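Local coordinates for protein TSSL (Francisella novicida, PDB 4ACK) that probably serves as the cytoplasmic part of a conserved inner-membrane component of the type VI secretion apparatus, a virulence-associated protein export machine, at residues I61-K72 / T123-G134. Sequence-based numbering, arbitrary orientation.
Sequences IVFPLLAYVDEK and TISLILHNDFYG
Glu-71 reaches from helix 55-79 to two consecutive backbone amides beyond helix 118-129. An anti first torsion (chi1 -177°) and extended chain carry its carboxylate to the turn: OE2 accepts from Tyr-133 N on its syn lone pair at 3.1 Å, nearly straight at 164°, while OE1 accepts from Gly-134 N at 2.9 Å along a more bent path. The carboxylate lies almost parallel to the Phe-132 ring, with planes 16° apart. Phe-132 itself is sandwiched, Ile-127 CD1 toward the rim of one face and Gly-134 N over the centre of the other. Lys-72 NZ approaches OE2 from the anti side, forming a salt bridge, and lies so close to Asp-131 O that the exact geometry of this bond is doubtful. That carbonyl belongs to the C-prime residue of the Schellman motif ending helix 118-129. Earlier along 61-72, whose axis runs nearly parallel to that of 123-129, Tyr-68 packs its CB on Ile-127 CG2 (3.7 Å) and presents its ring edge to Asn-130 O. Pro-64 CB rests against Ile-127 CD1 at 3.8 Å. Apolar packing thus joins the helices, whereas two backbone amides and a lysine spread the carboxylate's negative charge, which would probably keep Glu-71 ionised.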
# COMPACT_ATOMS: atom_id res chain seq x y z
N ILE A 61 7.78 3.77 -0.02
CA ILE A 61 6.70 4.23 0.81
C ILE A 61 5.43 4.10 -0.03
O ILE A 61 4.47 3.59 0.45
CB ILE A 61 6.92 5.71 1.21
CG1 ILE A 61 8.04 5.81 2.22
CG2 ILE A 61 5.60 6.37 1.75
CD1 ILE A 61 8.67 7.23 2.19
N VAL A 62 5.46 4.53 -1.30
CA VAL A 62 4.25 4.56 -2.09
C VAL A 62 3.90 3.18 -2.77
O VAL A 62 2.75 2.86 -2.93
CB VAL A 62 4.37 5.66 -3.18
CG1 VAL A 62 3.16 5.64 -4.24
CG2 VAL A 62 4.53 7.04 -2.48
N PHE A 63 4.90 2.41 -3.20
CA PHE A 63 4.53 1.11 -3.83
C PHE A 63 3.67 0.19 -2.91
O PHE A 63 2.69 -0.37 -3.36
CB PHE A 63 5.76 0.37 -4.29
CG PHE A 63 5.43 -0.93 -4.97
CD1 PHE A 63 5.22 -2.09 -4.21
CD2 PHE A 63 5.25 -0.96 -6.35
CE1 PHE A 63 4.89 -3.30 -4.86
CE2 PHE A 63 4.91 -2.18 -7.01
CZ PHE A 63 4.73 -3.32 -6.27
N PRO A 64 4.06 0.00 -1.64
CA PRO A 64 3.28 -0.88 -0.82
C PRO A 64 1.86 -0.39 -0.60
O PRO A 64 0.98 -1.21 -0.35
CB PRO A 64 4.03 -0.87 0.53
CG PRO A 64 5.48 -0.56 0.13
CD PRO A 64 5.31 0.42 -0.99
N LEU A 65 1.64 0.93 -0.60
CA LEU A 65 0.30 1.45 -0.41
C LEU A 65 -0.51 1.13 -1.61
O LEU A 65 -1.66 0.73 -1.49
CB LEU A 65 0.32 2.98 -0.15
CG LEU A 65 -1.05 3.64 -0.09
CD1 LEU A 65 -1.72 3.06 1.17
CD2 LEU A 65 -0.84 5.18 0.01
N LEU A 66 0.07 1.28 -2.80
CA LEU A 66 -0.63 0.87 -4.02
C LEU A 66 -0.95 -0.63 -4.11
O LEU A 66 -2.01 -1.03 -4.67
CB LEU A 66 0.20 1.18 -5.25
CG LEU A 66 0.71 2.61 -5.42
CD1 LEU A 66 1.41 2.76 -6.78
CD2 LEU A 66 -0.39 3.64 -5.27
N ALA A 67 0.00 -1.45 -3.68
CA ALA A 67 -0.18 -2.88 -3.63
C ALA A 67 -1.28 -3.27 -2.63
O ALA A 67 -2.05 -4.21 -2.87
CB ALA A 67 1.12 -3.55 -3.23
N TYR A 68 -1.34 -2.57 -1.49
CA TYR A 68 -2.40 -2.78 -0.55
C TYR A 68 -3.79 -2.44 -1.21
O TYR A 68 -4.75 -3.25 -1.13
CB TYR A 68 -2.15 -1.98 0.72
CG TYR A 68 -3.39 -1.78 1.57
CD1 TYR A 68 -4.28 -0.68 1.33
CD2 TYR A 68 -3.76 -2.72 2.51
CE1 TYR A 68 -5.49 -0.53 2.08
CE2 TYR A 68 -4.93 -2.59 3.28
CZ TYR A 68 -5.79 -1.49 3.07
OH TYR A 68 -6.91 -1.41 3.87
N VAL A 69 -3.90 -1.27 -1.86
CA VAL A 69 -5.14 -0.87 -2.51
C VAL A 69 -5.52 -1.88 -3.61
O VAL A 69 -6.66 -2.38 -3.64
CB VAL A 69 -5.06 0.52 -3.15
CG1 VAL A 69 -6.35 0.79 -3.90
CG2 VAL A 69 -4.83 1.61 -2.07
N ASP A 70 -4.58 -2.17 -4.50
CA ASP A 70 -4.79 -3.18 -5.51
C ASP A 70 -5.29 -4.51 -4.92
O ASP A 70 -6.22 -5.09 -5.48
CB ASP A 70 -3.53 -3.44 -6.31
CG ASP A 70 -3.23 -2.34 -7.28
OD1 ASP A 70 -4.12 -1.48 -7.58
OD2 ASP A 70 -2.07 -2.31 -7.75
N GLU A 71 -4.70 -4.95 -3.80
CA GLU A 71 -5.03 -6.25 -3.24
C GLU A 71 -6.49 -6.29 -2.75
O GLU A 71 -7.18 -7.30 -2.82
CB GLU A 71 -4.13 -6.57 -2.04
CG GLU A 71 -4.41 -8.01 -1.44
CD GLU A 71 -3.43 -8.38 -0.37
OE1 GLU A 71 -2.24 -8.53 -0.73
OE2 GLU A 71 -3.83 -8.50 0.82
N LYS A 72 -6.91 -5.19 -2.14
CA LYS A 72 -8.22 -5.14 -1.53
C LYS A 72 -9.28 -5.04 -2.67
O LYS A 72 -10.33 -5.67 -2.60
CB LYS A 72 -8.29 -3.98 -0.51
CG LYS A 72 -7.42 -4.22 0.76
CD LYS A 72 -7.43 -5.72 1.21
CE LYS A 72 -6.53 -6.04 2.43
NZ LYS A 72 -6.28 -7.55 2.59
N THR A 123 4.46 3.11 7.09
CA THR A 123 3.66 2.73 5.97
C THR A 123 3.48 1.18 5.91
O THR A 123 2.33 0.71 5.72
CB THR A 123 4.25 3.28 4.72
OG1 THR A 123 4.28 4.72 4.86
CG2 THR A 123 3.39 2.90 3.54
N ILE A 124 4.56 0.42 6.14
CA ILE A 124 4.44 -1.05 6.16
C ILE A 124 3.55 -1.47 7.33
O ILE A 124 2.66 -2.26 7.16
CB ILE A 124 5.79 -1.81 6.26
CG1 ILE A 124 6.72 -1.45 5.10
CG2 ILE A 124 5.56 -3.36 6.32
CD1 ILE A 124 6.19 -1.74 3.74
N SER A 125 3.83 -0.95 8.52
CA SER A 125 3.03 -1.26 9.73
C SER A 125 1.51 -1.03 9.45
O SER A 125 0.67 -1.90 9.72
CB SER A 125 3.46 -0.36 10.88
OG SER A 125 2.84 -0.79 12.06
N LEU A 126 1.20 0.10 8.83
CA LEU A 126 -0.18 0.42 8.52
C LEU A 126 -0.83 -0.58 7.60
O LEU A 126 -1.90 -1.09 7.92
CB LEU A 126 -0.34 1.85 7.93
CG LEU A 126 -0.15 2.99 8.99
CD1 LEU A 126 0.08 4.33 8.31
CD2 LEU A 126 -1.30 3.12 9.98
N ILE A 127 -0.23 -0.85 6.43
CA ILE A 127 -0.83 -1.81 5.51
C ILE A 127 -0.96 -3.19 6.17
O ILE A 127 -2.00 -3.82 5.99
CB ILE A 127 -0.22 -1.85 4.11
CG1 ILE A 127 1.20 -2.41 4.14
CG2 ILE A 127 -0.21 -0.44 3.49
CD1 ILE A 127 1.70 -2.95 2.77
N LEU A 128 -0.02 -3.56 7.04
CA LEU A 128 -0.07 -4.86 7.72
C LEU A 128 -1.15 -4.91 8.84
O LEU A 128 -1.72 -5.98 9.11
CB LEU A 128 1.33 -5.28 8.28
CG LEU A 128 2.45 -5.63 7.24
CD1 LEU A 128 3.83 -5.92 7.92
CD2 LEU A 128 2.07 -6.82 6.38
N HIS A 129 -1.39 -3.77 9.52
CA HIS A 129 -2.47 -3.67 10.48
C HIS A 129 -3.79 -3.58 9.82
O HIS A 129 -4.78 -3.88 10.45
CB HIS A 129 -2.28 -2.53 11.50
CG HIS A 129 -1.43 -2.95 12.65
ND1 HIS A 129 -0.07 -2.75 12.70
CD2 HIS A 129 -1.75 -3.64 13.77
CE1 HIS A 129 0.41 -3.27 13.82
NE2 HIS A 129 -0.59 -3.83 14.48
N ASN A 130 -3.81 -3.12 8.56
CA ASN A 130 -4.99 -3.28 7.69
C ASN A 130 -5.09 -4.57 6.80
O ASN A 130 -5.77 -4.56 5.76
CB ASN A 130 -5.19 -2.01 6.89
CG ASN A 130 -5.65 -0.86 7.81
OD1 ASN A 130 -6.85 -0.74 8.05
ND2 ASN A 130 -4.70 -0.16 8.46
N ASP A 131 -4.45 -5.65 7.25
CA ASP A 131 -4.60 -7.01 6.68
C ASP A 131 -4.09 -7.16 5.26
O ASP A 131 -4.69 -7.91 4.47
CB ASP A 131 -6.04 -7.51 6.82
CG ASP A 131 -6.46 -7.55 8.27
OD1 ASP A 131 -5.59 -7.76 9.13
OD2 ASP A 131 -7.63 -7.34 8.57
N PHE A 132 -3.01 -6.43 4.93
CA PHE A 132 -2.23 -6.82 3.77
C PHE A 132 -1.60 -8.21 4.01
O PHE A 132 -0.94 -8.45 5.03
CB PHE A 132 -1.13 -5.80 3.44
CG PHE A 132 -0.39 -6.11 2.17
CD1 PHE A 132 -0.97 -5.89 0.92
CD2 PHE A 132 0.88 -6.68 2.22
CE1 PHE A 132 -0.27 -6.17 -0.27
CE2 PHE A 132 1.58 -7.01 1.06
CZ PHE A 132 1.02 -6.72 -0.20
N TYR A 133 -1.83 -9.09 3.06
CA TYR A 133 -1.35 -10.49 3.11
C TYR A 133 -0.30 -10.79 2.02
O TYR A 133 0.64 -11.54 2.26
CB TYR A 133 -2.52 -11.47 2.92
CG TYR A 133 -3.57 -11.35 3.99
CD1 TYR A 133 -3.22 -11.13 5.32
CD2 TYR A 133 -4.91 -11.45 3.68
CE1 TYR A 133 -4.20 -11.02 6.32
CE2 TYR A 133 -5.89 -11.36 4.68
CZ TYR A 133 -5.52 -11.15 5.99
OH TYR A 133 -6.48 -11.03 6.97
N GLY A 134 -0.48 -10.17 0.87
CA GLY A 134 0.36 -10.37 -0.28
C GLY A 134 0.51 -11.86 -0.53
O GLY A 134 -0.49 -12.57 -0.59